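Local structure of 6-phosphogluconate dehydrogenase NAD-binding (4GBJ) at residues A235-L240 / G276-D281; N229-V234 / W282-L287; A182-M187 / P217-Y222. The protein probably works as an oxidoreductase that uses NAD or NADP, as do related 6-phosphogluconate and 3-hydroxyisobutyrate dehydrogenases. All blocks are in the same frame, centred on the assembly; numbering follows the deposited sequence.

Contact 1 (A235-L240 / G276-D281)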
ATOM      1  N   ALA B 235      -2.004   5.841 -18.982  1.00 41.44           N
ATOM      2  CA  ALA B 235      -1.337   6.913 -18.230  1.00 42.45           C
ATOM      3  C   ALA B 235       0.169   6.740 -18.318  1.00 44.62           C
ATOM      4  O   ALA B 235       0.871   7.722 -18.502  1.00 44.85           O
ATOM      5  CB  ALA B 235      -1.777   6.904 -16.769  1.00 43.15           C
ATOM      6  N   PHE B 236       0.677   5.474 -18.206  1.00 40.07           N
ATOM      7  CA  PHE B 236       2.098   5.126 -18.336  1.00 37.24           C
ATOM      8  C   PHE B 236       2.156   3.787 -19.118  1.00 36.28           C
ATOM      9  O   PHE B 236       1.568   2.790 -18.663  1.00 32.69           O
ATOM     10  CB  PHE B 236       2.679   5.015 -16.905  1.00 40.12           C
ATOM     11  CG  PHE B 236       4.181   5.067 -16.766  1.00 42.49           C
ATOM     12  CD1 PHE B 236       4.895   6.179 -17.198  1.00 45.88           C
ATOM     13  CD2 PHE B 236       4.872   4.050 -16.102  1.00 43.58           C
ATOM     14  CE1 PHE B 236       6.278   6.242 -17.042  1.00 46.13           C
ATOM     15  CE2 PHE B 236       6.256   4.128 -15.923  1.00 45.26           C
ATOM     16  CZ  PHE B 236       6.948   5.225 -16.396  1.00 43.93           C
ATOM     17  N   ARG B 237       2.802   3.754 -20.294  1.00 29.83           N
ATOM     18  CA  ARG B 237       2.774   2.559 -21.150  1.00 30.44           C
ATOM     19  C   ARG B 237       3.431   1.369 -20.495  1.00 30.41           C
ATOM     20  O   ARG B 237       4.414   1.523 -19.792  1.00 30.74           O
ATOM     21  CB  ARG B 237       3.374   2.808 -22.548  1.00 35.57           C
ATOM     22  CG  ARG B 237       2.657   1.977 -23.594  1.00 47.71           C
ATOM     23  CD  ARG B 237       2.766   2.555 -24.995  1.00 53.32           C
ATOM     24  NE  ARG B 237       2.590   1.498 -25.999  1.00 53.21           N
ATOM     25  CZ  ARG B 237       3.519   0.612 -26.354  1.00 57.62           C
ATOM     26  NH1 ARG B 237       4.731   0.661 -25.825  1.00 43.07           N
ATOM     27  NH2 ARG B 237       3.249  -0.311 -27.266  1.00 53.03           N
ATOM     28  N   PHE B 238       2.870   0.179 -20.716  1.00 26.40           N
ATOM     29  CA  PHE B 238       3.254  -1.071 -20.016  1.00 23.72           C
ATOM     30  C   PHE B 238       4.753  -1.367 -20.035  1.00 25.28           C
ATOM     31  O   PHE B 238       5.334  -1.618 -18.964  1.00 24.73           O
ATOM     32  CB  PHE B 238       2.456  -2.259 -20.576  1.00 24.88           C
ATOM     33  CG  PHE B 238       2.483  -3.542 -19.817  1.00 24.07           C
ATOM     34  CD1 PHE B 238       1.580  -3.766 -18.784  1.00 24.50           C
ATOM     35  CD2 PHE B 238       3.281  -4.606 -20.242  1.00 23.37           C
ATOM     36  CE1 PHE B 238       1.589  -4.964 -18.075  1.00 22.71           C
ATOM     37  CE2 PHE B 238       3.260  -5.826 -19.566  1.00 22.77           C
ATOM     38  CZ  PHE B 238       2.420  -5.995 -18.466  1.00 20.65           C
ATOM     39  N   PRO B 239       5.422  -1.314 -21.180  1.00 21.96           N
ATOM     40  CA  PRO B 239       6.859  -1.618 -21.186  1.00 22.55           C
ATOM     41  C   PRO B 239       7.655  -0.680 -20.274  1.00 27.69           C
ATOM     42  O   PRO B 239       8.712  -1.080 -19.785  1.00 26.24           O
ATOM     43  CB  PRO B 239       7.267  -1.461 -22.655  1.00 24.74           C
ATOM     44  CG  PRO B 239       6.000  -1.581 -23.415  1.00 29.20           C
ATOM     45  CD  PRO B 239       4.942  -0.985 -22.539  1.00 25.42           C
ATOM     46  N   LEU B 240       7.140   0.541 -20.012  1.00 25.64           N
ATOM     47  CA  LEU B 240       7.851   1.475 -19.139  1.00 26.54           C
ATOM     48  C   LEU B 240       7.856   0.987 -17.669  1.00 28.20           C
ATOM     49  O   LEU B 240       8.777   1.306 -16.949  1.00 25.29           O
ATOM     50  CB  LEU B 240       7.287   2.905 -19.268  1.00 28.58           C
ATOM     51  CG  LEU B 240       7.391   3.467 -20.663  1.00 33.82           C
ATOM     52  CD1 LEU B 240       6.716   4.818 -20.756  1.00 36.23           C
ATOM     53  CD2 LEU B 240       8.842   3.543 -21.153  1.00 36.38           C
ATOM     54  N   GLY B 276       0.872  -9.903 -25.086  1.00 22.93           N
ATOM     55  CA  GLY B 276       0.468  -8.840 -25.994  1.00 22.04           C
ATOM     56  C   GLY B 276      -0.152  -7.646 -25.290  1.00 26.28           C
ATOM     57  O   GLY B 276      -0.921  -6.905 -25.899  1.00 24.13           O
ATOM     58  N   ARG B 277       0.300  -7.364 -24.071  1.00 20.62           N
ATOM     59  CA  ARG B 277      -0.211  -6.260 -23.269  1.00 21.99           C
ATOM     60  C   ARG B 277       0.624  -4.991 -23.344  1.00 23.46           C
ATOM     61  O   ARG B 277       0.372  -4.064 -22.580  1.00 21.92           O
ATOM     62  CB  ARG B 277      -0.314  -6.726 -21.798  1.00 23.27           C
ATOM     63  CG  ARG B 277      -1.356  -7.818 -21.689  1.00 20.99           C
ATOM     64  CD  ARG B 277      -1.621  -8.216 -20.284  1.00 22.42           C
ATOM     65  NE  ARG B 277      -2.613  -9.302 -20.271  1.00 29.48           N
ATOM     66  CZ  ARG B 277      -2.616 -10.336 -19.435  1.00 30.78           C
ATOM     67  NH1 ARG B 277      -1.689 -10.439 -18.492  1.00 22.41           N
ATOM     68  NH2 ARG B 277      -3.543 -11.281 -19.542  1.00 29.62           N
ATOM     69  N   GLU B 278       1.547  -4.891 -24.314  1.00 22.68           N
ATOM     70  CA  GLU B 278       2.411  -3.713 -24.467  1.00 20.86           C
ATOM     71  C   GLU B 278       1.644  -2.374 -24.611  1.00 25.15           C
ATOM     72  O   GLU B 278       2.253  -1.351 -24.349  1.00 24.66           O
ATOM     73  CB  GLU B 278       3.365  -3.854 -25.657  1.00 21.65           C
ATOM     74  CG  GLU B 278       2.707  -4.021 -27.015  1.00 20.97           C
ATOM     75  CD  GLU B 278       2.307  -5.437 -27.398  1.00 42.21           C
ATOM     76  OE1 GLU B 278       2.409  -6.358 -26.555  1.00 29.93           O
ATOM     77  OE2 GLU B 278       1.821  -5.611 -28.532  1.00 28.71           O
ATOM     78  N   ASN B 279       0.373  -2.353 -25.107  1.00 23.51           N
ATOM     79  CA  ASN B 279      -0.355  -1.099 -25.297  1.00 24.94           C
ATOM     80  C   ASN B 279      -1.261  -0.770 -24.118  1.00 28.40           C
ATOM     81  O   ASN B 279      -1.947   0.241 -24.163  1.00 30.37           O
ATOM     82  CB  ASN B 279      -1.163  -1.131 -26.593  1.00 25.63           C
ATOM     83  CG  ASN B 279      -0.270  -1.351 -27.756  1.00 38.31           C
ATOM     84  OD1 ASN B 279       0.695  -0.631 -27.935  1.00 28.52           O
ATOM     85  ND2 ASN B 279      -0.504  -2.394 -28.520  1.00 32.51           N
ATOM     86  N   LEU B 280      -1.263  -1.571 -23.060  1.00 24.71           N
ATOM     87  CA  LEU B 280      -2.099  -1.254 -21.918  1.00 24.32           C
ATOM     88  C   LEU B 280      -1.346  -0.349 -20.953  1.00 27.26           C
ATOM     89  O   LEU B 280      -0.161  -0.186 -21.098  1.00 25.95           O
ATOM     90  CB  LEU B 280      -2.513  -2.548 -21.207  1.00 23.92           C
ATOM     91  CG  LEU B 280      -3.312  -3.558 -22.085  1.00 27.48           C
ATOM     92  CD1 LEU B 280      -3.749  -4.747 -21.239  1.00 26.58           C
ATOM     93  CD2 LEU B 280      -4.552  -2.929 -22.702  1.00 27.33           C
ATOM     94  N   ASP B 281      -2.032   0.201 -19.941  1.00 25.30           N
ATOM     95  CA  ASP B 281      -1.393   0.948 -18.880  1.00 23.65           C
ATOM     96  C   ASP B 281      -0.516   0.001 -18.047  1.00 27.17           C
ATOM     97  O   ASP B 281      -0.841  -1.182 -17.896  1.00 25.79           O
ATOM     98  CB  ASP B 281      -2.471   1.599 -17.999  1.00 24.36           C
ATOM     99  CG  ASP B 281      -1.897   2.527 -16.995  1.00 28.71           C
ATOM    100  OD1 ASP B 281      -1.369   3.597 -17.415  1.00 31.25           O
ATOM    101  OD2 ASP B 281      -1.895   2.164 -15.778  1.00 26.75           O
TER
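Asp281 OD1 accepts two backbone N-H groups from the chain that leads into helix 238-254. Ala235 N lies 2.8 Å from Asp281 OD1, on the anti side and tilted out of the carboxylate plane. Phe236 N lies 2.9 Å from Asp281 OD1 and meets it almost head-on, in a nearly straight bond (167° at the hydrogen). The chi1 of -172° swings the carboxylate of Asp281 away from its own backbone N and across to residues 235 and 236. Next along, Phe238 N makes a weak bond to Leu280 O. The Phe238 ring has Arg277 CB over one face, 4.3 Å from its centroid in a CH-pi contact, and Asp281 O at its edge. On the exposed side, Arg237 NH2 donates to Asn279 OD1 (2.7 Å) from above the amide carbonyl plane. Glu278 O sits over the guanidinium face, 3.1 Å from Arg237 CZ.

A type I turn from Arg277 to Leu280 places Glu278 O and Leu280 O here. It follows the Schellman motif at Gly276 that ends helix 260-274. Gly283 N holds Asp281 OD2, and Phe269 meets the Phe238 ring edge-to-face. An alanine in place of Asp281 would probably leave the N-H groups of Ala235 and Phe236 without their shared acceptor. The chemistry implies a mostly polar join, in which one buried carboxylate takes two backbone N-H groups and a single weak backbone bond adds to it.

Contact 2 (N229-V234 / W282-L287)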
ATOM      1  N   ASN B 229     -10.311  -3.960 -13.771  1.00 32.26           N
ATOM      2  CA  ASN B 229      -9.376  -4.721 -14.591  1.00 32.54           C
ATOM      3  C   ASN B 229      -9.372  -4.129 -15.988  1.00 38.13           C
ATOM      4  O   ASN B 229      -9.223  -4.855 -16.942  1.00 38.93           O
ATOM      5  CB  ASN B 229      -9.727  -6.225 -14.600  1.00 37.54           C
ATOM      6  CG  ASN B 229      -8.809  -7.152 -13.862  1.00 38.15           C
ATOM      7  OD1 ASN B 229      -7.674  -6.829 -13.455  1.00 33.15           O
ATOM      8  ND2 ASN B 229      -9.257  -8.386 -13.792  1.00 34.04           N
ATOM      9  N   THR B 230      -9.612  -2.812 -16.097  1.00 38.09           N
ATOM     10  CA  THR B 230      -9.559  -2.083 -17.359  1.00 41.86           C
ATOM     11  C   THR B 230      -8.328  -1.206 -17.186  1.00 44.43           C
ATOM     12  O   THR B 230      -8.212  -0.479 -16.174  1.00 44.59           O
ATOM     13  CB  THR B 230     -10.833  -1.331 -17.693  1.00 57.30           C
ATOM     14  OG1 THR B 230     -11.008  -0.246 -16.766  1.00 64.92           O
ATOM     15  CG2 THR B 230     -12.049  -2.256 -17.744  1.00 55.88           C
ATOM     16  N   TYR B 231      -7.386  -1.379 -18.112  1.00 35.31           N
ATOM     17  CA  TYR B 231      -6.110  -0.708 -18.121  1.00 33.68           C
ATOM     18  C   TYR B 231      -5.965   0.109 -19.408  1.00 38.82           C
ATOM     19  O   TYR B 231      -4.915   0.107 -20.053  1.00 33.71           O
ATOM     20  CB  TYR B 231      -5.029  -1.775 -17.958  1.00 30.49           C
ATOM     21  CG  TYR B 231      -5.238  -2.563 -16.691  1.00 29.06           C
ATOM     22  CD1 TYR B 231      -4.949  -2.013 -15.456  1.00 30.30           C
ATOM     23  CD2 TYR B 231      -5.805  -3.835 -16.721  1.00 29.79           C
ATOM     24  CE1 TYR B 231      -5.133  -2.734 -14.281  1.00 28.40           C
ATOM     25  CE2 TYR B 231      -5.985  -4.565 -15.558  1.00 30.21           C
ATOM     26  CZ  TYR B 231      -5.705  -3.990 -14.332  1.00 31.22           C
ATOM     27  OH  TYR B 231      -5.907  -4.693 -13.179  1.00 29.33           O
ATOM     28  N   GLU B 232      -7.095   0.766 -19.788  1.00 40.65           N
ATOM     29  CA  GLU B 232      -7.257   1.716 -20.890  1.00 44.35           C
ATOM     30  C   GLU B 232      -8.149   2.874 -20.340  1.00 50.05           C
ATOM     31  O   GLU B 232      -9.085   2.580 -19.598  1.00 48.90           O
ATOM     32  CB  GLU B 232      -7.892   1.024 -22.113  1.00 47.92           C
ATOM     33  CG  GLU B 232      -7.133  -0.231 -22.536  1.00 60.01           C
ATOM     34  CD  GLU B 232      -7.813  -1.091 -23.576  1.00 86.12           C
ATOM     35  OE1 GLU B 232      -8.527  -2.042 -23.180  1.00 77.09           O
ATOM     36  OE2 GLU B 232      -7.571  -0.865 -24.783  1.00 86.95           O
ATOM     37  N   PRO B 233      -7.838   4.167 -20.536  1.00 48.59           N
ATOM     38  CA  PRO B 233      -6.735   4.726 -21.319  1.00 48.03           C
ATOM     39  C   PRO B 233      -5.406   4.614 -20.590  1.00 47.70           C
ATOM     40  O   PRO B 233      -5.332   4.319 -19.408  1.00 47.82           O
ATOM     41  CB  PRO B 233      -7.168   6.188 -21.527  1.00 52.00           C
ATOM     42  CG  PRO B 233      -7.932   6.506 -20.290  1.00 56.75           C
ATOM     43  CD  PRO B 233      -8.680   5.239 -19.963  1.00 51.83           C
ATOM     44  N   VAL B 234      -4.352   4.834 -21.325  1.00 41.47           N
ATOM     45  CA  VAL B 234      -2.997   4.671 -20.842  1.00 39.76           C
ATOM     46  C   VAL B 234      -2.477   5.939 -20.222  1.00 44.66           C
ATOM     47  O   VAL B 234      -2.489   6.975 -20.872  1.00 47.13           O
ATOM     48  CB  VAL B 234      -2.101   4.205 -22.007  1.00 40.81           C
ATOM     49  CG1 VAL B 234      -0.649   4.036 -21.565  1.00 37.73           C
ATOM     50  CG2 VAL B 234      -2.643   2.909 -22.589  1.00 40.29           C
ATOM     51  N   TRP B 282       0.505   0.544 -17.399  1.00 25.06           N
ATOM     52  CA  TRP B 282       1.412  -0.243 -16.559  1.00 25.29           C
ATOM     53  C   TRP B 282       0.672  -0.901 -15.395  1.00 25.40           C
ATOM     54  O   TRP B 282       1.119  -1.933 -14.944  1.00 23.59           O
ATOM     55  CB  TRP B 282       2.586   0.594 -16.058  1.00 25.73           C
ATOM     56  CG  TRP B 282       2.263   1.461 -14.885  1.00 28.31           C
ATOM     57  CD1 TRP B 282       1.351   2.475 -14.832  1.00 31.51           C
ATOM     58  CD2 TRP B 282       2.988   1.505 -13.652  1.00 28.28           C
ATOM     59  NE1 TRP B 282       1.423   3.105 -13.615  1.00 31.80           N
ATOM     60  CE2 TRP B 282       2.428   2.541 -12.875  1.00 32.76           C
ATOM     61  CE3 TRP B 282       4.053   0.760 -13.121  1.00 29.64           C
ATOM     62  CZ2 TRP B 282       2.889   2.852 -11.587  1.00 32.04           C
ATOM     63  CZ3 TRP B 282       4.478   1.032 -11.830  1.00 31.97           C
ATOM     64  CH2 TRP B 282       3.871   2.049 -11.063  1.00 33.49           C
ATOM     65  N   GLY B 283      -0.490  -0.371 -14.997  1.00 20.66           N
ATOM     66  CA  GLY B 283      -1.360  -0.993 -14.010  1.00 20.16           C
ATOM     67  C   GLY B 283      -1.764  -2.410 -14.368  1.00 24.42           C
ATOM     68  O   GLY B 283      -2.115  -3.203 -13.489  1.00 22.80           O
ATOM     69  N   ALA B 284      -1.728  -2.760 -15.682  1.00 24.37           N
ATOM     70  CA  ALA B 284      -2.094  -4.102 -16.136  1.00 23.45           C
ATOM     71  C   ALA B 284      -1.163  -5.169 -15.619  1.00 22.99           C
ATOM     72  O   ALA B 284      -1.449  -6.331 -15.818  1.00 21.57           O
ATOM     73  CB  ALA B 284      -2.151  -4.141 -17.661  1.00 25.25           C
ATOM     74  N   LEU B 285      -0.092  -4.833 -14.863  1.00 22.60           N
ATOM     75  CA  LEU B 285       0.720  -5.876 -14.228  1.00 22.89           C
ATOM     76  C   LEU B 285      -0.216  -6.715 -13.317  1.00 24.34           C
ATOM     77  O   LEU B 285       0.016  -7.924 -13.106  1.00 23.22           O
ATOM     78  CB  LEU B 285       1.907  -5.279 -13.429  1.00 22.52           C
ATOM     79  CG  LEU B 285       1.548  -4.567 -12.109  1.00 26.67           C
ATOM     80  CD1 LEU B 285       1.506  -5.523 -10.928  1.00 26.64           C
ATOM     81  CD2 LEU B 285       2.514  -3.429 -11.834  1.00 26.20           C
ATOM     82  N   ALA B 286      -1.275  -6.061 -12.769  1.00 20.42           N
ATOM     83  CA  ALA B 286      -2.234  -6.706 -11.868  1.00 21.88           C
ATOM     84  C   ALA B 286      -3.072  -7.829 -12.538  1.00 26.98           C
ATOM     85  O   ALA B 286      -3.669  -8.632 -11.806  1.00 25.46           O
ATOM     86  CB  ALA B 286      -3.151  -5.670 -11.237  1.00 23.11           C
ATOM     87  N   LEU B 287      -3.101  -7.896 -13.899  1.00 22.82           N
ATOM     88  CA  LEU B 287      -3.754  -8.971 -14.638  1.00 23.32           C
ATOM     89  C   LEU B 287      -3.080 -10.288 -14.473  1.00 26.38           C
ATOM     90  O   LEU B 287      -3.739 -11.290 -14.715  1.00 24.39           O
ATOM     91  CB  LEU B 287      -3.872  -8.685 -16.153  1.00 24.01           C
ATOM     92  CG  LEU B 287      -4.990  -7.787 -16.577  1.00 30.18           C
ATOM     93  CD1 LEU B 287      -4.969  -7.581 -18.081  1.00 30.94           C
ATOM     94  CD2 LEU B 287      -6.370  -8.398 -16.204  1.00 32.61           C
TER
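Tyr231 lays its ring on the 3-10 segment 282-286, which lies in the helical C-terminal domain between helices 260-274 and 288-292. The ring belongs to the loop that follows helix 217-228. Its chi1 of -58° sets CG opposite the carbonyl carbon, and the ring then spreads along residues 283 to 287.

Ala284 takes one face. Ala284 CA stands 3.5 Å from the centroid of the Tyr231 ring, almost on the ring normal, in a CH-pi contact. Ala284 CB touches the root of the ring, 3.6 Å from Tyr231 CG. Gly283 comes in obliquely, and its O is 3.2 Å from Tyr231 CE1. Gly283 has no side chain, which suits this close approach, because a CB there would point at the ring.

Leu287 meets the ring on the CE2 side. Its CG is 3.5 Å from Tyr231 CE2, and the two side chains run alongside each other, pointing opposite ways. The CD2 methyl of Leu287 goes further and reaches the amide of Asn229, where it lies 3.4 Å from Asn229 OD1. Asn229 has positive phi and is the first residue to leave helix 217-228. Its ND2 makes a weak hydrogen bond to Ser290 OG.

No hydrogen bond joins the two segments. The contact is packing of one aromatic ring on the backbone and small side chains of a 3-10 segment. Leu225 and Val226 of helix 217-228 also touch Tyr231.

The phenol end is fixed within its own loop. Tyr231 OH donates to Asn229 OD1 at 2.8 Å, in the carbonyl plane and on a lone pair. Ala286 CB lies beside that hydroxyl, 3.5 Å from Tyr231 OH.

Contact 3 (A182-M187 / P217-Y222)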
ATOM      1  N   ALA B 182       3.936  -0.255  -7.562  1.00 19.42           N
ATOM      2  CA  ALA B 182       3.854  -1.534  -8.286  1.00 18.64           C
ATOM      3  C   ALA B 182       3.470  -2.665  -7.330  1.00 20.14           C
ATOM      4  O   ALA B 182       2.637  -3.517  -7.703  1.00 18.51           O
ATOM      5  CB  ALA B 182       5.169  -1.849  -8.989  1.00 18.97           C
ATOM      6  N   CYS B 183       4.023  -2.674  -6.111  1.00 16.88           N
ATOM      7  CA  CYS B 183       3.614  -3.653  -5.085  1.00 17.26           C
ATOM      8  C   CYS B 183       2.143  -3.488  -4.711  1.00 19.59           C
ATOM      9  O   CYS B 183       1.468  -4.472  -4.459  1.00 18.98           O
ATOM     10  CB  CYS B 183       4.477  -3.540  -3.838  1.00 18.17           C
ATOM     11  SG  CYS B 183       6.173  -4.065  -4.062  1.00 23.01           S
ATOM     12  N   SER B 184       1.665  -2.261  -4.641  1.00 17.37           N
ATOM     13  CA  SER B 184       0.256  -1.976  -4.291  1.00 17.99           C
ATOM     14  C   SER B 184      -0.640  -2.534  -5.343  1.00 20.93           C
ATOM     15  O   SER B 184      -1.650  -3.144  -5.030  1.00 22.71           O
ATOM     16  CB  SER B 184       0.054  -0.470  -4.103  1.00 19.20           C
ATOM     17  OG  SER B 184       0.978  -0.051  -3.107  1.00 22.53           O
ATOM     18  N   LEU B 185      -0.267  -2.349  -6.613  1.00 19.46           N
ATOM     19  CA  LEU B 185      -1.019  -2.933  -7.715  1.00 19.06           C
ATOM     20  C   LEU B 185      -1.065  -4.462  -7.643  1.00 20.60           C
ATOM     21  O   LEU B 185      -2.109  -5.069  -7.848  1.00 18.89           O
ATOM     22  CB  LEU B 185      -0.392  -2.550  -9.044  1.00 18.45           C
ATOM     23  CG  LEU B 185      -0.718  -1.109  -9.525  1.00 24.46           C
ATOM     24  CD1 LEU B 185       0.343  -0.656 -10.563  1.00 25.85           C
ATOM     25  CD2 LEU B 185      -2.104  -1.046 -10.111  1.00 28.73           C
ATOM     26  N   GLU B 186       0.085  -5.075  -7.380  1.00 15.48           N
ATOM     27  CA  GLU B 186       0.171  -6.516  -7.310  1.00 15.62           C
ATOM     28  C   GLU B 186      -0.639  -7.080  -6.123  1.00 20.70           C
ATOM     29  O   GLU B 186      -1.347  -8.060  -6.307  1.00 24.37           O
ATOM     30  CB  GLU B 186       1.647  -6.966  -7.246  1.00 16.86           C
ATOM     31  CG  GLU B 186       1.809  -8.435  -6.945  1.00 16.97           C
ATOM     32  CD  GLU B 186       1.289  -9.370  -7.999  1.00 33.13           C
ATOM     33  OE1 GLU B 186       1.104 -10.559  -7.670  1.00 27.42           O
ATOM     34  OE2 GLU B 186       1.231  -8.968  -9.184  1.00 23.46           O
HETATM   35  N   MSE B 187      -0.521  -6.525  -4.922  1.00 18.20           N
HETATM   36  CA  MSE B 187      -1.232  -7.101  -3.778  1.00 16.56           C
HETATM   37  C   MSE B 187      -2.762  -6.960  -3.981  1.00 20.69           C
HETATM   38  O   MSE B 187      -3.505  -7.838  -3.579  1.00 20.17           O
HETATM   39  CB  MSE B 187      -0.783  -6.488  -2.446  1.00 16.22           C
HETATM   40  CG  MSE B 187      -1.221  -4.990  -2.240  1.00 18.81           C
HETATM   41 SE   MSE B 187      -0.590  -4.291  -0.540  0.72 19.29          SE
HETATM   42  CE  MSE B 187       1.213  -3.820  -0.927  1.00 22.96           C
ATOM     43  N   PRO B 217      -4.121   8.109  -1.706  1.00 46.52           N
ATOM     44  CA  PRO B 217      -4.448   8.310  -3.133  1.00 46.73           C
ATOM     45  C   PRO B 217      -3.983   7.211  -4.072  1.00 43.91           C
ATOM     46  O   PRO B 217      -4.740   6.877  -4.990  1.00 41.77           O
ATOM     47  CB  PRO B 217      -3.801   9.660  -3.463  1.00 50.59           C
ATOM     48  CG  PRO B 217      -2.845   9.946  -2.294  1.00 55.36           C
ATOM     49  CD  PRO B 217      -3.527   9.335  -1.127  1.00 50.28           C
ATOM     50  N   ILE B 218      -2.812   6.588  -3.805  1.00 38.79           N
ATOM     51  CA  ILE B 218      -2.286   5.483  -4.621  1.00 36.17           C
ATOM     52  C   ILE B 218      -3.329   4.325  -4.705  1.00 34.67           C
ATOM     53  O   ILE B 218      -3.719   3.940  -5.791  1.00 30.48           O
ATOM     54  CB  ILE B 218      -0.890   4.965  -4.088  1.00 37.95           C
ATOM     55  CG1 ILE B 218       0.249   6.012  -4.273  1.00 39.66           C
ATOM     56  CG2 ILE B 218      -0.462   3.627  -4.744  1.00 37.23           C
ATOM     57  CD1 ILE B 218       0.387   6.605  -5.661  1.00 48.13           C
ATOM     58  N   PHE B 219      -3.848   3.869  -3.579  1.00 32.93           N
ATOM     59  CA  PHE B 219      -4.797   2.742  -3.534  1.00 33.27           C
ATOM     60  C   PHE B 219      -6.164   3.059  -4.069  1.00 37.44           C
ATOM     61  O   PHE B 219      -6.794   2.161  -4.607  1.00 37.12           O
ATOM     62  CB  PHE B 219      -4.947   2.183  -2.104  1.00 34.15           C
ATOM     63  CG  PHE B 219      -3.686   1.509  -1.676  1.00 35.61           C
ATOM     64  CD1 PHE B 219      -3.511   0.157  -1.864  1.00 38.77           C
ATOM     65  CD2 PHE B 219      -2.683   2.218  -1.047  1.00 40.48           C
ATOM     66  CE1 PHE B 219      -2.338  -0.475  -1.471  1.00 39.66           C
ATOM     67  CE2 PHE B 219      -1.487   1.590  -0.683  1.00 41.01           C
ATOM     68  CZ  PHE B 219      -1.325   0.248  -0.903  1.00 38.36           C
ATOM     69  N   GLN B 220      -6.637   4.275  -3.928  1.00 35.93           N
ATOM     70  CA  GLN B 220      -7.960   4.645  -4.414  1.00 38.28           C
ATOM     71  C   GLN B 220      -7.937   4.842  -5.956  1.00 42.88           C
ATOM     72  O   GLN B 220      -8.859   4.380  -6.651  1.00 40.71           O
ATOM     73  CB  GLN B 220      -8.455   5.903  -3.673  1.00 40.65           C
ATOM     74  CG  GLN B 220      -8.668   5.590  -2.157  1.00 54.70           C
ATOM     75  CD  GLN B 220      -9.395   6.659  -1.336  1.00 73.65           C
ATOM     76  OE1 GLN B 220     -10.356   6.372  -0.565  1.00 62.07           O
ATOM     77  NE2 GLN B 220      -8.873   7.877  -1.369  1.00 57.03           N
ATOM     78  N   ASN B 221      -6.880   5.486  -6.473  1.00 38.55           N
ATOM     79  CA  ASN B 221      -6.725   5.694  -7.914  1.00 39.19           C
ATOM     80  C   ASN B 221      -6.333   4.408  -8.624  1.00 40.85           C
ATOM     81  O   ASN B 221      -6.994   4.014  -9.579  1.00 42.50           O
ATOM     82  CB  ASN B 221      -5.663   6.758  -8.198  1.00 35.64           C
ATOM     83  CG  ASN B 221      -5.947   8.159  -7.672  1.00 66.62           C
ATOM     84  OD1 ASN B 221      -5.021   8.957  -7.490  1.00 59.27           O
ATOM     85  ND2 ASN B 221      -7.207   8.553  -7.479  1.00 59.07           N
ATOM     86  N   TYR B 222      -5.311   3.720  -8.125  1.00 34.55           N
ATOM     87  CA  TYR B 222      -4.891   2.489  -8.771  1.00 34.47           C
ATOM     88  C   TYR B 222      -5.864   1.334  -8.454  1.00 36.11           C
ATOM     89  O   TYR B 222      -6.056   0.496  -9.311  1.00 36.91           O
ATOM     90  CB  TYR B 222      -3.439   2.136  -8.440  1.00 34.19           C
ATOM     91  CG  TYR B 222      -2.432   3.024  -9.153  1.00 37.27           C
ATOM     92  CD1 TYR B 222      -2.162   2.858 -10.505  1.00 39.36           C
ATOM     93  CD2 TYR B 222      -1.811   4.077  -8.493  1.00 38.98           C
ATOM     94  CE1 TYR B 222      -1.246   3.669 -11.164  1.00 38.36           C
ATOM     95  CE2 TYR B 222      -0.868   4.879  -9.135  1.00 40.26           C
ATOM     96  CZ  TYR B 222      -0.562   4.650 -10.464  1.00 44.59           C
ATOM     97  OH  TYR B 222       0.342   5.459 -11.118  1.00 48.05           O
TER
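Ser184 and Phe219 meet where helix segments 182-187 and 217-222 cross at -51°. The two segment axes approach to 10.2 Å. The angle is near the value common when ridges of residues four apart pack into each other's grooves. The backbones come nearest at Leu185 and Tyr222, whose CA atoms are 6.7 Å apart, and at Ser184 and Phe219.

Ser184 points at the other helix. Its OG lies 3.2 Å from Phe219 CZ, and its CB touches the same end of the ring at CE1 and CZ. The hydroxyl approaches the ring obliquely. No hydrogen bond crosses the contact; Ser184 OG bonds to Met180 O, one turn earlier in its own helix. A small side chain here lets the tip of the phenylalanine come close to the helix. With CG anti to the carbonyl carbon (chi1 -69°), the far end of the Phe219 ring reaches Ser184. Met187, modelled as selenomethionine, brings its SE to the ring edge, 4.3 Å from Phe219 CE1. Ile218 CG2 makes a looser contact, 4.2 Å from Ser184 CB.

Leu185 carries the second patch. Its CD2 methyl lies 3.8 Å from Tyr222 CB and also touches CD1, at the root of the ring. All six residues that touch are buried, and the join is van der Waals packing.

The two segments belong to the long helix 169-197 and to helix 217-228. Helix 202-211 meets Phe219 through Thr210. Helix 260-274 packs against Ala182, Cys183 and Glu186. The second subunit reaches the same site, with its Phe214 on Ser184 and its Cys183 on Met187, so the contact forms part of the dimer interface.

In the fold
All three contacts lie in the C-terminal helical part, after the Rossmann-type domain. Contact 3 comes first along the chain. It closes a loop of about 30 residues that holds helix 202-211, and it joins helix 169-197 to helix 217-228. Contact 2 then opens at the end of helix 217-228. Contact 1 lies wholly within its span, as do helices 238-254 and 260-274; contact 1 starts just before helix 238-254, takes in its first turn, and closes after helix 260-274. Contacts 1 and 2 form one continuous patch, bonded from Phe236 O to Trp282 N and from Asp281 N to Tyr231 O. Contact 2 touches contact 3 through Leu285 and Ala286, which pack on Leu185. Contacts 1 and 3 do not touch.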